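Local atomic coordinates of Poly(A) ribonuclease pop2 (Schizosaccharomyces pombe, PDB entry 2P51), a protein that shortens the poly(A) tails of messenger RNA from the 3' end, as a metal-dependent exoribonuclease subunit of the CCR4-NOT complex. Residues 51-56 and 85-90; 78-83 and 173-178; 108-113 and 140-145; 45-50 and 163-168. One frame throughout, in Å; residues are numbered along the deposited sequence. Where two conformers were deposited one is given.

Interaction 1. Residues 51-56 and 85-90. With MG (magnesium ion), chain C; MG (magnesium ion), chain B.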
loop_
_atom_site.group_PDB
_atom_site.type_symbol
_atom_site.label_atom_id
_atom_site.label_comp_id
_atom_site.label_asym_id
_atom_site.label_seq_id
_atom_site.Cartn_x
_atom_site.Cartn_y
_atom_site.Cartn_z
ATOM N N ASP A 51 2.126 -0.831 -0.327
ATOM C CA ASP A 51 1.407 -1.937 0.297
ATOM C C ASP A 51 1.125 -1.585 1.757
ATOM O O ASP A 51 1.833 -0.668 2.266
ATOM C CB ASP A 51 2.192 -3.263 0.260
ATOM C CG ASP A 51 1.370 -4.462 0.725
ATOM O OD1 ASP A 51 0.140 -4.462 0.469
ATOM O OD2 ASP A 51 1.997 -5.358 1.324
ATOM N N THR A 52 0.187 -2.281 2.409
ATOM C CA THR A 52 0.029 -2.060 3.842
ATOM C C THR A 52 -0.122 -3.420 4.535
ATOM O O THR A 52 -0.487 -4.408 3.909
ATOM C CB THR A 52 -1.217 -1.234 4.250
ATOM O OG1 THR A 52 -2.393 -2.026 4.092
ATOM C CG2 THR A 52 -1.332 0.055 3.396
ATOM N N GLU A 53 0.206 -3.484 5.825
ATOM C CA GLU A 53 -0.153 -4.650 6.610
ATOM C C GLU A 53 -1.150 -4.162 7.692
ATOM O O GLU A 53 -1.018 -3.043 8.225
ATOM C CB GLU A 53 1.044 -5.327 7.264
ATOM C CG GLU A 53 2.174 -5.746 6.336
ATOM C CD GLU A 53 1.764 -6.685 5.237
ATOM O OE1 GLU A 53 0.916 -7.562 5.433
ATOM O OE2 GLU A 53 2.319 -6.537 4.104
ATOM N N PHE A 54 -2.113 -4.986 8.042
ATOM C CA PHE A 54 -3.182 -4.655 8.972
ATOM C C PHE A 54 -3.710 -5.975 9.527
ATOM O O PHE A 54 -3.330 -7.045 9.016
ATOM C CB PHE A 54 -4.265 -3.851 8.253
ATOM C CG PHE A 54 -4.772 -4.512 6.984
ATOM C CD1 PHE A 54 -5.810 -5.440 7.025
ATOM C CD2 PHE A 54 -4.212 -4.167 5.750
ATOM C CE1 PHE A 54 -6.274 -6.033 5.872
ATOM C CE2 PHE A 54 -4.659 -4.781 4.590
ATOM C CZ PHE A 54 -5.700 -5.701 4.672
ATOM N N PRO A 55 -4.485 -5.945 10.581
ATOM C CA PRO A 55 -4.797 -7.207 11.298
ATOM C C PRO A 55 -5.941 -8.015 10.718
ATOM O O PRO A 55 -6.757 -8.608 11.443
ATOM C CB PRO A 55 -5.098 -6.729 12.720
ATOM C CG PRO A 55 -5.417 -5.299 12.667
ATOM C CD PRO A 55 -5.011 -4.760 11.312
ATOM N N GLY A 56 -5.996 -8.072 9.386
ATOM C CA GLY A 56 -6.919 -8.981 8.735
ATOM C C GLY A 56 -8.345 -8.464 8.666
ATOM O O GLY A 56 -8.556 -7.248 8.720
ATOM N N ILE A 85 -4.110 0.148 11.377
ATOM C CA ILE A 85 -2.979 -0.129 10.488
ATOM C C ILE A 85 -1.726 -0.541 11.258
ATOM O O ILE A 85 -1.514 -0.023 12.350
ATOM C CB ILE A 85 -2.702 1.123 9.628
ATOM C CG1 ILE A 85 -1.749 0.871 8.472
ATOM C CG2 ILE A 85 -2.184 2.306 10.479
ATOM C CD1 ILE A 85 -2.148 -0.114 7.449
ATOM N N ILE A 86 -0.949 -1.449 10.633
ATOM C CA ILE A 86 0.284 -1.927 11.282
ATOM C C ILE A 86 1.507 -1.495 10.495
ATOM O O ILE A 86 2.518 -1.092 11.125
ATOM C CB ILE A 86 0.210 -3.464 11.513
ATOM C CG1 ILE A 86 -0.865 -3.807 12.559
ATOM C CG2 ILE A 86 1.549 -4.041 11.933
ATOM C CD1 ILE A 86 -1.228 -5.294 12.663
ATOM N N GLN A 87 1.491 -1.535 9.181
ATOM C CA GLN A 87 2.637 -1.072 8.437
ATOM C C GLN A 87 2.180 -0.447 7.101
ATOM O O GLN A 87 1.188 -0.905 6.538
ATOM C CB GLN A 87 3.634 -2.148 7.966
ATOM C CG GLN A 87 4.533 -2.761 8.986
ATOM C CD GLN A 87 5.461 -3.810 8.417
ATOM O OE1 GLN A 87 5.038 -4.573 7.506
ATOM N NE2 GLN A 87 6.656 -3.910 8.930
ATOM N N ILE A 88 2.919 0.525 6.613
ATOM C CA ILE A 88 2.764 0.997 5.235
ATOM C C ILE A 88 4.118 0.905 4.558
ATOM O O ILE A 88 5.100 1.367 5.152
ATOM C CB ILE A 88 2.263 2.450 5.118
ATOM C CG1 ILE A 88 0.857 2.612 5.702
ATOM C CG2 ILE A 88 2.340 2.945 3.673
ATOM C CD1 ILE A 88 0.305 4.012 5.802
ATOM N N GLY A 89 4.169 0.367 3.360
ATOM C CA GLY A 89 5.411 0.291 2.566
ATOM C C GLY A 89 5.339 1.234 1.381
ATOM O O GLY A 89 4.304 1.218 0.684
ATOM N N LEU A 90 6.373 2.070 1.215
ATOM C CA LEU A 90 6.442 2.950 0.068
ATOM C C LEU A 90 7.787 2.741 -0.650
ATOM O O LEU A 90 8.828 3.002 -0.059
ATOM C CB LEU A 90 6.314 4.420 0.472
ATOM C CG LEU A 90 5.076 4.887 1.228
ATOM C CD1 LEU A 90 5.171 6.369 1.572
ATOM C CD2 LEU A 90 3.811 4.590 0.421
HETATM MG MG MG C . 1.737 -7.222 2.212
HETATM MG MG MG B . -1.537 -5.313 -0.344
HETATM O O HOH W 1 -2.499 -5.600 1.461
HETATM O O HOH W 2 -0.293 -6.763 2.654
HETATM O O HOH W 3 -0.840 -5.185 -2.280
HETATM O O HOH W 4 -0.706 -7.119 -0.085
HETATM O O HOH W 5 -3.226 -6.174 -1.317
#

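Interaction 2. Residues 78-83 and 173-178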
loop_
_atom_site.group_PDB
_atom_site.type_symbol
_atom_site.label_atom_id
_atom_site.label_comp_id
_atom_site.label_asym_id
_atom_site.label_seq_id
_atom_site.Cartn_x
_atom_site.Cartn_y
_atom_site.Cartn_z
ATOM N N ALA A 78 -16.221 -1.672 6.966
ATOM C CA ALA A 78 -16.444 -2.135 8.331
ATOM C C ALA A 78 -15.117 -2.468 8.979
ATOM O O ALA A 78 -14.877 -2.145 10.143
ATOM C CB ALA A 78 -17.382 -3.343 8.348
ATOM N N ASN A 79 -14.246 -3.158 8.261
ATOM C CA ASN A 79 -12.999 -3.622 8.904
ATOM C C ASN A 79 -11.930 -2.545 8.947
ATOM O O ASN A 79 -11.268 -2.384 9.983
ATOM C CB ASN A 79 -12.478 -4.899 8.185
ATOM C CG ASN A 79 -13.375 -6.082 8.550
ATOM O OD1 ASN A 79 -13.136 -6.708 9.579
ATOM N ND2 ASN A 79 -14.392 -6.394 7.761
ATOM N N VAL A 80 -11.769 -1.801 7.846
ATOM C CA VAL A 80 -10.724 -0.764 7.843
ATOM C C VAL A 80 -11.055 0.286 8.875
ATOM O O VAL A 80 -10.144 0.778 9.570
ATOM C CB VAL A 80 -10.542 -0.147 6.446
ATOM C CG1 VAL A 80 -9.575 1.014 6.521
ATOM C CG2 VAL A 80 -10.023 -1.167 5.434
ATOM N N ASP A 81 -12.337 0.648 8.993
ATOM C CA ASP A 81 -12.651 1.676 9.995
ATOM C C ASP A 81 -12.275 1.212 11.418
ATOM O O ASP A 81 -11.942 2.075 12.224
ATOM C CB ASP A 81 -14.139 1.979 10.043
ATOM C CG ASP A 81 -14.635 2.977 9.023
ATOM O OD1 ASP A 81 -13.857 3.645 8.315
ATOM O OD2 ASP A 81 -15.888 3.086 8.948
ATOM N N SER A 82 -12.375 -0.105 11.677
ATOM C CA SER A 82 -12.288 -0.617 13.026
ATOM C C SER A 82 -10.940 -1.152 13.487
ATOM O O SER A 82 -10.676 -1.235 14.689
ATOM C CB SER A 82 -13.320 -1.774 13.174
ATOM O OG SER A 82 -14.581 -1.104 13.346
ATOM N N LEU A 83 -10.105 -1.500 12.524
ATOM C CA LEU A 83 -8.861 -2.190 12.812
ATOM C C LEU A 83 -7.696 -1.286 12.454
ATOM O O LEU A 83 -7.686 -0.685 11.364
ATOM C CB LEU A 83 -8.732 -3.487 12.009
ATOM C CG LEU A 83 -9.829 -4.551 12.265
ATOM C CD1 LEU A 83 -9.530 -5.818 11.441
ATOM C CD2 LEU A 83 -9.923 -4.874 13.743
ATOM N N PHE A 173 -5.426 1.105 -0.107
ATOM C CA PHE A 173 -5.753 2.523 -0.341
ATOM C C PHE A 173 -6.700 3.023 0.757
ATOM O O PHE A 173 -6.592 4.192 1.186
ATOM C CB PHE A 173 -6.429 2.751 -1.692
ATOM C CG PHE A 173 -5.526 3.125 -2.841
ATOM C CD1 PHE A 173 -4.571 4.123 -2.706
ATOM C CD2 PHE A 173 -5.622 2.476 -4.048
ATOM C CE1 PHE A 173 -3.690 4.521 -3.727
ATOM C CE2 PHE A 173 -4.781 2.867 -5.073
ATOM C CZ PHE A 173 -3.821 3.854 -4.947
ATOM N N ALA A 174 -7.654 2.212 1.215
ATOM C CA ALA A 174 -8.573 2.650 2.273
ATOM C C ALA A 174 -7.775 3.005 3.522
ATOM O O ALA A 174 -8.092 4.005 4.213
ATOM C CB ALA A 174 -9.656 1.625 2.549
ATOM N N TYR A 175 -6.736 2.221 3.854
ATOM C CA TYR A 175 -5.964 2.544 5.077
ATOM C C TYR A 175 -5.232 3.867 4.919
ATOM O O TYR A 175 -5.131 4.595 5.919
ATOM C CB TYR A 175 -4.976 1.416 5.392
ATOM C CG TYR A 175 -5.634 0.404 6.330
ATOM C CD1 TYR A 175 -6.012 -0.868 5.959
ATOM C CD2 TYR A 175 -5.866 0.826 7.630
ATOM C CE1 TYR A 175 -6.613 -1.772 6.849
ATOM C CE2 TYR A 175 -6.463 -0.037 8.507
ATOM C CZ TYR A 175 -6.838 -1.320 8.135
ATOM O OH TYR A 175 -7.427 -2.116 9.078
ATOM N N LEU A 176 -4.755 4.180 3.722
ATOM C CA LEU A 176 -4.064 5.454 3.569
ATOM C C LEU A 176 -5.089 6.583 3.627
ATOM O O LEU A 176 -4.819 7.642 4.229
ATOM C CB LEU A 176 -3.221 5.574 2.288
ATOM C CG LEU A 176 -1.747 5.138 2.487
ATOM C CD1 LEU A 176 -1.677 3.631 2.712
ATOM C CD2 LEU A 176 -0.899 5.601 1.318
ATOM N N LEU A 177 -6.276 6.331 3.013
ATOM C CA LEU A 177 -7.256 7.451 3.139
ATOM C C LEU A 177 -7.705 7.648 4.561
ATOM O O LEU A 177 -7.883 8.794 5.030
ATOM C CB LEU A 177 -8.451 7.210 2.200
ATOM C CG LEU A 177 -9.433 8.377 2.039
ATOM C CD1 LEU A 177 -8.810 9.489 1.184
ATOM C CD2 LEU A 177 -10.759 7.930 1.436
ATOM N N LYS A 178 -7.912 6.578 5.300
ATOM C CA LYS A 178 -8.256 6.654 6.731
ATOM C C LYS A 178 -7.200 7.431 7.503
ATOM O O LYS A 178 -7.447 8.289 8.346
ATOM C CB LYS A 178 -8.416 5.238 7.305
ATOM C CG LYS A 178 -8.483 5.158 8.810
ATOM C CD LYS A 178 -8.602 3.710 9.301
ATOM C CE LYS A 178 -8.707 3.671 10.847
ATOM N NZ LYS A 178 -8.542 2.233 11.302
HETATM O O HOH W 6 -8.988 2.344 14.008
#

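Interaction 3. Residues 108-113 and 140-145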
loop_
_atom_site.group_PDB
_atom_site.type_symbol
_atom_site.label_atom_id
_atom_site.label_comp_id
_atom_site.label_asym_id
_atom_site.label_seq_id
_atom_site.Cartn_x
_atom_site.Cartn_y
_atom_site.Cartn_z
ATOM N N PHE A 108 7.064 1.945 7.088
ATOM C CA PHE A 108 6.561 2.736 8.193
ATOM C C PHE A 108 5.856 1.803 9.170
ATOM O O PHE A 108 4.937 1.084 8.735
ATOM C CB PHE A 108 5.561 3.777 7.675
ATOM C CG PHE A 108 6.248 4.815 6.802
ATOM C CD1 PHE A 108 6.686 6.007 7.366
ATOM C CD2 PHE A 108 6.470 4.600 5.465
ATOM C CE1 PHE A 108 7.334 6.944 6.571
ATOM C CE2 PHE A 108 7.133 5.540 4.674
ATOM C CZ PHE A 108 7.598 6.712 5.211
ATOM N N ASN A 109 6.280 1.793 10.423
ATOM C CA ASN A 109 5.731 0.870 11.423
ATOM C C ASN A 109 4.836 1.594 12.419
ATOM O O ASN A 109 5.337 2.543 13.064
ATOM C CB ASN A 109 6.928 0.212 12.141
ATOM C CG ASN A 109 7.761 -0.608 11.146
ATOM O OD1 ASN A 109 7.267 -1.594 10.575
ATOM N ND2 ASN A 109 8.997 -0.157 10.949
ATOM N N PHE A 110 3.569 1.218 12.519
ATOM C CA PHE A 110 2.586 2.011 13.258
ATOM C C PHE A 110 2.259 1.421 14.622
ATOM O O PHE A 110 2.391 0.219 14.888
ATOM C CB PHE A 110 1.293 2.127 12.431
ATOM C CG PHE A 110 1.566 3.028 11.232
ATOM C CD1 PHE A 110 1.464 4.407 11.345
ATOM C CD2 PHE A 110 1.972 2.509 10.017
ATOM C CE1 PHE A 110 1.710 5.242 10.264
ATOM C CE2 PHE A 110 2.197 3.313 8.914
ATOM C CZ PHE A 110 2.092 4.703 9.062
ATOM N N THR A 111 1.796 2.310 15.491
ATOM C CA THR A 111 1.472 1.940 16.882
ATOM C C THR A 111 0.396 0.856 16.929
ATOM O O THR A 111 -0.597 0.868 16.188
ATOM C CB THR A 111 1.024 3.196 17.636
ATOM O OG1 THR A 111 0.962 2.872 19.033
ATOM C CG2 THR A 111 -0.366 3.629 17.178
ATOM N N PHE A 112 0.554 -0.129 17.815
ATOM C CA PHE A 112 -0.417 -1.235 17.908
ATOM C C PHE A 112 -0.228 -1.846 19.281
ATOM O O PHE A 112 0.912 -1.815 19.811
ATOM C CB PHE A 112 -0.134 -2.237 16.775
ATOM C CG PHE A 112 -1.336 -3.117 16.537
ATOM C CD1 PHE A 112 -2.355 -2.651 15.701
ATOM C CD2 PHE A 112 -1.460 -4.374 17.135
ATOM C CE1 PHE A 112 -3.492 -3.430 15.481
ATOM C CE2 PHE A 112 -2.597 -5.125 16.906
ATOM C CZ PHE A 112 -3.614 -4.654 16.092
ATOM N N ASN A 113 -1.273 -2.393 19.888
ATOM C CA ASN A 113 -1.271 -2.868 21.255
ATOM C C ASN A 113 -2.031 -4.203 21.272
ATOM O O ASN A 113 -3.242 -4.230 21.095
ATOM C CB ASN A 113 -1.873 -1.826 22.186
ATOM C CG ASN A 113 -1.720 -2.279 23.623
ATOM O OD1 ASN A 113 -2.160 -3.380 23.941
ATOM N ND2 ASN A 113 -1.124 -1.399 24.447
ATOM N N VAL A 140 7.349 2.183 20.047
ATOM C CA VAL A 140 7.756 3.375 19.256
ATOM C C VAL A 140 7.077 3.346 17.906
ATOM O O VAL A 140 7.540 3.897 16.921
ATOM C CB VAL A 140 9.273 3.465 19.085
ATOM C CG1 VAL A 140 9.951 3.847 20.413
ATOM C CG2 VAL A 140 9.879 2.177 18.586
ATOM N N GLY A 141 5.924 2.656 17.821
ATOM C CA GLY A 141 5.218 2.726 16.550
ATOM C C GLY A 141 4.747 4.132 16.257
ATOM O O GLY A 141 4.462 4.935 17.148
ATOM N N ILE A 142 4.630 4.463 14.978
ATOM C CA ILE A 142 4.159 5.788 14.579
ATOM C C ILE A 142 2.681 5.988 14.849
ATOM O O ILE A 142 1.891 5.077 14.668
ATOM C CB ILE A 142 4.407 5.973 13.063
ATOM C CG1 ILE A 142 5.900 5.878 12.750
ATOM C CG2 ILE A 142 3.775 7.243 12.534
ATOM C CD1 ILE A 142 6.158 5.409 11.303
ATOM N N GLU A 143 2.266 7.207 15.226
ATOM C CA GLU A 143 0.840 7.515 15.220
ATOM C C GLU A 143 0.381 7.825 13.801
ATOM O O GLU A 143 1.006 8.720 13.187
ATOM C CB GLU A 143 0.530 8.743 16.084
ATOM C CG GLU A 143 0.584 8.418 17.573
ATOM C CD GLU A 143 -0.570 7.512 17.988
ATOM O OE1 GLU A 143 -1.588 7.342 17.272
ATOM O OE2 GLU A 143 -0.430 6.945 19.091
ATOM N N PRO A 144 -0.629 7.120 13.284
ATOM C CA PRO A 144 -1.065 7.400 11.905
ATOM C C PRO A 144 -1.280 8.859 11.599
ATOM O O PRO A 144 -1.037 9.327 10.490
ATOM C CB PRO A 144 -2.428 6.658 11.841
ATOM C CG PRO A 144 -2.095 5.421 12.664
ATOM C CD PRO A 144 -1.392 5.996 13.877
ATOM N N ALA A 145 -1.778 9.609 12.568
ATOM C CA ALA A 145 -2.055 11.010 12.369
ATOM C C ALA A 145 -0.805 11.824 12.109
ATOM O O ALA A 145 -0.782 12.746 11.276
ATOM C CB ALA A 145 -2.797 11.512 13.626
HETATM O O HOH W 7 -1.011 4.812 20.545
#

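Interaction 4. Residues 45-50 and 163-168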
loop_
_atom_site.group_PDB
_atom_site.type_symbol
_atom_site.label_atom_id
_atom_site.label_comp_id
_atom_site.label_asym_id
_atom_site.label_seq_id
_atom_site.Cartn_x
_atom_site.Cartn_y
_atom_site.Cartn_z
ATOM N N TYR A 45 12.189 10.593 -8.405
ATOM C CA TYR A 45 11.683 9.207 -8.365
ATOM C C TYR A 45 10.164 9.222 -8.097
ATOM O O TYR A 45 9.717 8.902 -6.996
ATOM C CB TYR A 45 12.426 8.426 -7.275
ATOM C CG TYR A 45 13.920 8.331 -7.510
ATOM C CD1 TYR A 45 14.476 7.304 -8.270
ATOM C CD2 TYR A 45 14.748 9.333 -6.941
ATOM C CE1 TYR A 45 15.860 7.273 -8.464
ATOM C CE2 TYR A 45 16.119 9.286 -7.125
ATOM C CZ TYR A 45 16.637 8.251 -7.877
ATOM O OH TYR A 45 18.001 8.217 -8.060
ATOM N N PRO A 46 9.399 9.678 -9.095
ATOM C CA PRO A 46 8.003 10.031 -8.865
ATOM C C PRO A 46 7.024 8.891 -9.005
ATOM O O PRO A 46 5.802 9.137 -9.094
ATOM C CB PRO A 46 7.754 11.089 -9.966
ATOM C CG PRO A 46 8.631 10.634 -11.105
ATOM C CD PRO A 46 9.864 10.046 -10.460
ATOM N N VAL A 47 7.457 7.655 -9.020
ATOM C CA VAL A 47 6.604 6.457 -9.118
ATOM C C VAL A 47 6.642 5.794 -7.725
ATOM O O VAL A 47 7.689 5.320 -7.297
ATOM C CB VAL A 47 7.007 5.502 -10.237
ATOM C CG1 VAL A 47 6.065 4.277 -10.257
ATOM C CG2 VAL A 47 6.986 6.196 -11.588
ATOM N N VAL A 48 5.495 5.828 -7.031
ATOM C CA VAL A 48 5.454 5.287 -5.666
ATOM C C VAL A 48 4.670 3.978 -5.632
ATOM O O VAL A 48 3.468 4.027 -5.995
ATOM C CB VAL A 48 4.760 6.281 -4.742
ATOM C CG1 VAL A 48 4.696 5.703 -3.319
ATOM C CG2 VAL A 48 5.443 7.657 -4.726
ATOM N N SER A 49 5.276 2.879 -5.218
ATOM C CA SER A 49 4.568 1.584 -5.101
ATOM C C SER A 49 4.240 1.351 -3.641
ATOM O O SER A 49 5.129 1.666 -2.808
ATOM C CB SER A 49 5.402 0.421 -5.672
ATOM O OG SER A 49 5.621 0.706 -7.070
ATOM N N MET A 50 3.038 0.822 -3.360
ATOM C CA MET A 50 2.584 0.818 -1.965
ATOM C C MET A 50 1.924 -0.500 -1.614
ATOM O O MET A 50 1.267 -1.138 -2.458
ATOM C CB MET A 50 1.608 1.994 -1.742
ATOM C CG MET A 50 0.977 2.131 -0.383
ATOM S SD MET A 50 -0.531 1.126 -0.195
ATOM C CE MET A 50 -1.676 2.164 -1.139
ATOM N N THR A 163 2.916 8.937 -9.741
ATOM C CA THR A 163 2.087 7.772 -10.074
ATOM C C THR A 163 2.101 6.792 -8.891
ATOM O O THR A 163 3.205 6.494 -8.464
ATOM C CB THR A 163 2.611 7.067 -11.338
ATOM O OG1 THR A 163 2.641 7.999 -12.460
ATOM C CG2 THR A 163 1.689 5.914 -11.725
ATOM N N TRP A 164 0.951 6.343 -8.437
ATOM C CA TRP A 164 0.920 5.324 -7.383
ATOM C C TRP A 164 0.641 3.948 -7.973
ATOM O O TRP A 164 -0.240 3.803 -8.843
ATOM C CB TRP A 164 -0.170 5.647 -6.347
ATOM C CG TRP A 164 0.260 6.763 -5.430
ATOM C CD1 TRP A 164 0.379 8.094 -5.758
ATOM C CD2 TRP A 164 0.635 6.635 -4.047
ATOM N NE1 TRP A 164 0.810 8.795 -4.639
ATOM C CE2 TRP A 164 0.974 7.929 -3.574
ATOM C CE3 TRP A 164 0.723 5.544 -3.137
ATOM C CZ2 TRP A 164 1.389 8.172 -2.251
ATOM C CZ3 TRP A 164 1.136 5.815 -1.845
ATOM C CH2 TRP A 164 1.471 7.104 -1.392
ATOM N N ILE A 165 1.396 2.952 -7.545
ATOM C CA ILE A 165 1.294 1.566 -8.020
ATOM C C ILE A 165 0.908 0.681 -6.863
ATOM O O ILE A 165 1.518 0.773 -5.800
ATOM C CB ILE A 165 2.629 1.090 -8.606
ATOM C CG1 ILE A 165 3.205 2.054 -9.616
ATOM C CG2 ILE A 165 2.462 -0.339 -9.178
ATOM C CD1 ILE A 165 2.271 2.303 -10.801
ATOM N N THR A 166 -0.121 -0.171 -7.066
ATOM C CA THR A 166 -0.639 -0.986 -5.960
ATOM C C THR A 166 -0.953 -2.364 -6.500
ATOM O O THR A 166 -0.799 -2.623 -7.696
ATOM C CB THR A 166 -1.904 -0.340 -5.353
ATOM O OG1 THR A 166 -2.882 -0.257 -6.408
ATOM C CG2 THR A 166 -1.611 1.083 -4.812
ATOM N N PHE A 167 -1.396 -3.249 -5.586
ATOM C CA PHE A 167 -1.818 -4.587 -6.027
ATOM C C PHE A 167 -3.026 -4.980 -5.174
ATOM O O PHE A 167 -2.880 -5.094 -3.926
ATOM C CB PHE A 167 -0.667 -5.593 -5.879
ATOM C CG PHE A 167 -1.051 -6.998 -6.340
ATOM C CD1 PHE A 167 -0.803 -7.378 -7.645
ATOM C CD2 PHE A 167 -1.632 -7.917 -5.442
ATOM C CE1 PHE A 167 -1.140 -8.642 -8.128
ATOM C CE2 PHE A 167 -2.034 -9.153 -5.917
ATOM C CZ PHE A 167 -1.786 -9.497 -7.238
ATOM N N HIS A 168 -4.178 -5.222 -5.792
ATOM C CA HIS A 168 -5.404 -5.658 -5.095
ATOM C C HIS A 168 -5.668 -4.700 -3.941
ATOM O O HIS A 168 -5.641 -5.030 -2.740
ATOM C CB HIS A 168 -5.248 -7.104 -4.626
ATOM C CG HIS A 168 -6.537 -7.834 -4.410
ATOM N ND1 HIS A 168 -7.724 -7.220 -4.061
ATOM C CD2 HIS A 168 -6.821 -9.165 -4.499
ATOM C CE1 HIS A 168 -8.674 -8.143 -3.950
ATOM N NE2 HIS A 168 -8.140 -9.346 -4.207
HETATM O O HOH W 8 -1.423 -2.171 -2.868
#

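Interaction 1. Residues 51-56 and 85-90
D51 and G89 pair through both backbone groups: G89 N gives a straight bond to D51 O (2.8 Å), and D51 N reaches G89 O at 3.2 Å. Two residues on, E53 N donates to Q87 O, while E53 O accepts twice, from I86 N (2.9 Å) and Q87 N (3.1 Å), both arriving from the same face of its carbonyl plane. Two residues facing one make this a classic beta bulge at the start of strand 87-93. Beside it, I86 CD1 lies 4.1 Å from P55 CD.

CG of D51 stands anti to the backbone N (chi1 -172°), which places the carboxylate between two magnesium ions, OD1 binding one and OD2 the other. E53 OE2 and D51 OD2 each bind the same ion at 2.1 Å. T52 points to the other face of the sheet, where OG1 bonds to D172; its carbonyl O takes a hydrogen bond from a water on the magnesium that E53 binds. Q87 spends its amide on A238, N109 and Q237. Strand 47-53, held by its antiparallel neighbour, presents D51 and E53, which with D172 and D241 form the two-metal site of a DEDD nuclease.

Interaction 2. Residues 78-83 and 173-178
The end of helix 69-82 runs beside helix 170-181 with 41° between the N-to-C directions of the two short segments and 9.9 Å between their axes. This is an interhelical contact of the DEDD nuclease fold; helix 170-181 also carries the metal ligand D172. V80 supplies the carbon at its middle. Its CG1 sits over the centre of the Y175 ring, 3.7 Å from the centroid and only 6° off the ring normal, a CH-pi contact; CG2 lies against Y175 CE1. Branching at CB lets one valine touch ring and alanine together, and the small A174 gives it a methyl to rest on, V80 CG1 and CG2 each lying 4.0 Å from A174 CB.

Y175 reaches past V80 to the chain that leaves the helix. Its OH donates to L83 O at 2.7 Å, from above the carbonyl plane; the oxygen itself lies at the edge of the ring, in the ring's plane. F54 also stacks with this tyrosine. Replacing Y175 by an alanine is likely to cost L83 O this donor and V80 CG1 its aromatic face.

K178 is stretched out, CG anti to its N (chi1 168°) and the rest of the long chain extended. Its CD passes 4.0 Å from V80 CG1 on the way to the carbonyl end of helix 69-82, where the positive charge probably suits the helix dipole. There K178 NZ meets V80 O nearly head-on at 2.8 Å, and a water accepts from the same nitrogen at 2.7 Å.

Interaction 3. Residues 108-113 and 140-145
N109 O and I142 N are joined by a nearly straight hydrogen bond of 2.8 Å that lies in the carbonyl plane, on a lone pair. With T111 N donating to I142 O at 2.9 Å, it makes a single backbone bridge between F110 and I142, tying the end of strand 105-109 in the central sheet of the nuclease fold to the chain just before helix 144-152. G141 fits this approach because a side chain there would run into the backbone of F110 and T111.

I142 carries the apolar part. Its CB lies 3.6 Å from N109 O and also touches F110 CD1. There the chain forks. CG2, anti to the backbone N, turns to F110 and meets CE1 at 3.7 Å. CG1 goes the other way, past N109 O, and hands on to CD1, which lies against the N109 backbone, 3.5 Å from its O, and reaches the edge of the F108 ring, 4.0 Å from CD1 of that phenylalanine. The forked isoleucine thus touches two rings that point to the same side of the strand, and F147 packs against both.

P144, in the first turn of its helix, extends the apolar surface with CG against F110 CD1. On the outer side E143, the residue before the helix, curls back over T111. A water links the two polar ends, donating to E143 OE2 at 2.6 Å and lying 3.2 Å from T111 OG1.

Interaction 4. Residues 45-50 and 163-168
Strands 47-53 and 163-166 are parallel neighbours within the central sheet, their short segments 26° apart in direction. The bonds pass back and forth between the chains: T163 N donates to P46 O, V48 N to T163 O, I165 N to V48 O and M50 N to I165 O, all within 2.8 to 3.0 Å. V47, V48 and S49 thereby stand abreast of T163, W164 and I165.

On one face, the indole of W164 lies alongside V48. Methyl CG1 of V48 hangs over the six-membered ring, 3.9 Å from its centroid and 11° off the normal, a CH-pi contact displaced toward the rim. CG1, set anti to the backbone N (chi1 179°), is the branch turned over the ring. M50 comes at the indole edge, its CB 3.9 Å from W164 CZ3. On this W164 side, where helix 170-181 packs, M50 bends at chi2 and chi3, which carries its methyl CE to T166 CG2, 3.8 Å away. W164 NE1 bonds to L156 O, so the one polar atom of this flat group is satisfied. With a leucine in place of W164, L156 O would probably lose its indole donor, and V48 CG1 and M50 CB the flat group they pack on.

This is the mixed-sheet core of the DEDD nuclease, in which strand 47-53 runs on into the metal ligands. On the opposite face, covered by helix 238-257, V47 CG1 meets I165 CG1 at 3.7 Å, beta-branched residues being well suited to extended strands, and the small S49 brings OG to 3.4 Å from I165 CB.

Interactions 1 and 4 share strand 47-53: residues 45-50 bond to strand 163-166 on one side, and residues 51-53 to strand 87-93 on the other, with L90 CD2 3.7 Å from W164 CZ3. Interaction 3 extends the same sheet, I88 O lying 2.8 Å from F108 N. Interaction 2 packs against these strands and the loop after 47-53 through helix 170-181: F54 CG comes to 3.3 Å from Y175 CE1. The magnesium ions are bound by D51 and E53 of interaction 1 together with D172 and D241. The side chains of M50, Y175 and N109 lie about 7, 9 and 11 Å from a magnesium, interaction 3 being the farthest of those compared.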